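Local coordinates for capsid protein (Infectious hypodermal and hematopoietic necrosis virus, PDB 3N7X), which forms the sixty-subunit icosahedral shell of a shrimp densovirus, a parvovirus, and binds calcium, at residues A93-Q97 with R98-V102. Sequence-based numbering, arbitrary orientation.
Sequences ATETQ and RYKMV
T96 caps the helix that begins just after it: its OG1 accepts the backbone N-H of Y99 at 3.1 Å, and the N-H...O angle of 160° supports a true N-cap bond. A chi1 of 58° swings OG1 toward the first helical turn; OG1 also donates a hydrogen bond to L83 O, so both its functions are used. The first i to i+4 bond follows, K100 N to T96 O (2.9 Å, nearly straight at 172°). Packing is tight on the Y99 side, where E95 CB comes up against the rim of the ring, roughly level with it, 3.5 Å from CD2, while F50 touches both T96 and Y99 and the phenol OH bonds to I225 N. K100 marks the solvent side: its extended chain lies alongside Q97, with CD 3.6 Å from OE1. One water donates to Q97 OE1 (2.9 Å) and weakly accepts from K100 NZ (3.4 Å), whereas Q97 NE2 hydrogen-bonds to Y109 OH of a second subunit. E95 OE2 touches K100 CG at 3.4 Å, yet lies 5.8 Å from NZ, too far for a salt bridge. R98 NH1 forms a salt bridge with D44, and NE a hydrogen bond with P298 O, both of the second subunit. The geometry is that of an N-capped strand-to-helix junction, here at a capsid subunit interface.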
loop_
_atom_site.group_PDB
_atom_site.type_symbol
_atom_site.label_atom_id
_atom_site.label_comp_id
_atom_site.label_asym_id
_atom_site.label_seq_id
_atom_site.Cartn_x
_atom_site.Cartn_y
_atom_site.Cartn_z
ATOM N N ALA A 93 80.513 -68.046 -25.648
ATOM C CA ALA A 93 79.792 -66.856 -26.078
ATOM C C ALA A 93 79.347 -67.020 -27.529
ATOM O O ALA A 93 80.109 -67.489 -28.372
ATOM C CB ALA A 93 80.680 -65.622 -25.937
ATOM N N THR A 94 78.104 -66.648 -27.813
ATOM C CA THR A 94 77.570 -66.740 -29.168
ATOM C C THR A 94 76.562 -65.603 -29.325
ATOM O O THR A 94 75.903 -65.211 -28.364
ATOM C CB THR A 94 76.888 -68.116 -29.411
ATOM O OG1 THR A 94 76.569 -68.254 -30.800
ATOM C CG2 THR A 94 75.608 -68.241 -28.593
ATOM N N GLU A 95 76.444 -65.052 -30.523
ATOM C CA GLU A 95 75.509 -63.955 -30.700
ATOM C C GLU A 95 74.052 -64.399 -30.647
ATOM O O GLU A 95 73.715 -65.516 -31.043
ATOM C CB GLU A 95 75.804 -63.201 -32.004
ATOM C CG GLU A 95 76.219 -64.063 -33.171
ATOM C CD GLU A 95 76.665 -63.246 -34.382
ATOM O OE1 GLU A 95 77.592 -62.417 -34.245
ATOM O OE2 GLU A 95 76.090 -63.443 -35.477
ATOM N N THR A 96 73.200 -63.523 -30.116
ATOM C CA THR A 96 71.770 -63.791 -30.016
ATOM C C THR A 96 71.165 -63.726 -31.414
ATOM O O THR A 96 71.688 -63.032 -32.284
ATOM C CB THR A 96 71.067 -62.729 -29.153
ATOM O OG1 THR A 96 71.300 -61.432 -29.719
ATOM C CG2 THR A 96 71.593 -62.757 -27.727
ATOM N N GLN A 97 70.064 -64.439 -31.633
ATOM C CA GLN A 97 69.422 -64.423 -32.944
ATOM C C GLN A 97 69.134 -62.996 -33.373
ATOM O O GLN A 97 69.341 -62.635 -34.533
ATOM C CB GLN A 97 68.107 -65.204 -32.930
ATOM C CG GLN A 97 68.233 -66.681 -33.252
ATOM C CD GLN A 97 68.954 -66.947 -34.567
ATOM O OE1 GLN A 97 70.133 -67.308 -34.575
ATOM N NE2 GLN A 97 68.249 -66.765 -35.683
ATOM N N ARG A 98 68.656 -62.185 -32.436
ATOM C CA ARG A 98 68.341 -60.806 -32.759
ATOM C C ARG A 98 69.568 -60.034 -33.220
ATOM O O ARG A 98 69.529 -59.376 -34.261
ATOM C CB ARG A 98 67.656 -60.119 -31.573
ATOM C CG ARG A 98 66.273 -60.710 -31.309
ATOM C CD ARG A 98 65.406 -59.905 -30.350
ATOM N NE ARG A 98 64.047 -60.442 -30.358
ATOM C CZ ARG A 98 62.949 -59.759 -30.042
ATOM N NH1 ARG A 98 63.023 -58.487 -29.673
ATOM N NH2 ARG A 98 61.763 -60.350 -30.121
ATOM N N TYR A 99 70.666 -60.117 -32.479
ATOM C CA TYR A 99 71.855 -59.400 -32.908
ATOM C C TYR A 99 72.288 -59.918 -34.278
ATOM O O TYR A 99 72.592 -59.143 -35.186
ATOM C CB TYR A 99 72.992 -59.570 -31.897
ATOM C CG TYR A 99 74.316 -59.008 -32.380
ATOM C CD1 TYR A 99 74.386 -57.760 -33.011
ATOM C CD2 TYR A 99 75.502 -59.730 -32.220
ATOM C CE1 TYR A 99 75.606 -57.247 -33.473
ATOM C CE2 TYR A 99 76.725 -59.226 -32.675
ATOM C CZ TYR A 99 76.770 -57.986 -33.301
ATOM O OH TYR A 99 77.978 -57.500 -33.755
ATOM N N LYS A 100 72.290 -61.237 -34.425
ATOM C CA LYS A 100 72.694 -61.870 -35.668
ATOM C C LYS A 100 71.940 -61.351 -36.893
ATOM O O LYS A 100 72.540 -61.085 -37.932
ATOM C CB LYS A 100 72.505 -63.380 -35.547
ATOM C CG LYS A 100 72.977 -64.181 -36.742
ATOM C CD LYS A 100 72.766 -65.663 -36.483
ATOM C CE LYS A 100 73.211 -66.523 -37.661
ATOM N NZ LYS A 100 72.979 -67.980 -37.396
ATOM N N MET A 101 70.629 -61.194 -36.763
ATOM C CA MET A 101 69.806 -60.736 -37.873
ATOM C C MET A 101 69.898 -59.257 -38.224
ATOM O O MET A 101 69.478 -58.865 -39.311
ATOM C CB MET A 101 68.346 -61.079 -37.606
ATOM C CG MET A 101 68.102 -62.551 -37.349
ATOM S SD MET A 101 68.387 -63.539 -38.813
ATOM C CE MET A 101 66.757 -63.668 -39.425
ATOM N N VAL A 102 70.428 -58.432 -37.323
ATOM C CA VAL A 102 70.534 -56.999 -37.603
ATOM C C VAL A 102 71.970 -56.510 -37.584
ATOM O O VAL A 102 72.235 -55.331 -37.800
ATOM C CB VAL A 102 69.739 -56.155 -36.586
ATOM C CG1 VAL A 102 68.269 -56.503 -36.671
ATOM C CG2 VAL A 102 70.267 -56.388 -35.179
HETATM O O HOH W 1 72.393 -69.159 -34.281
#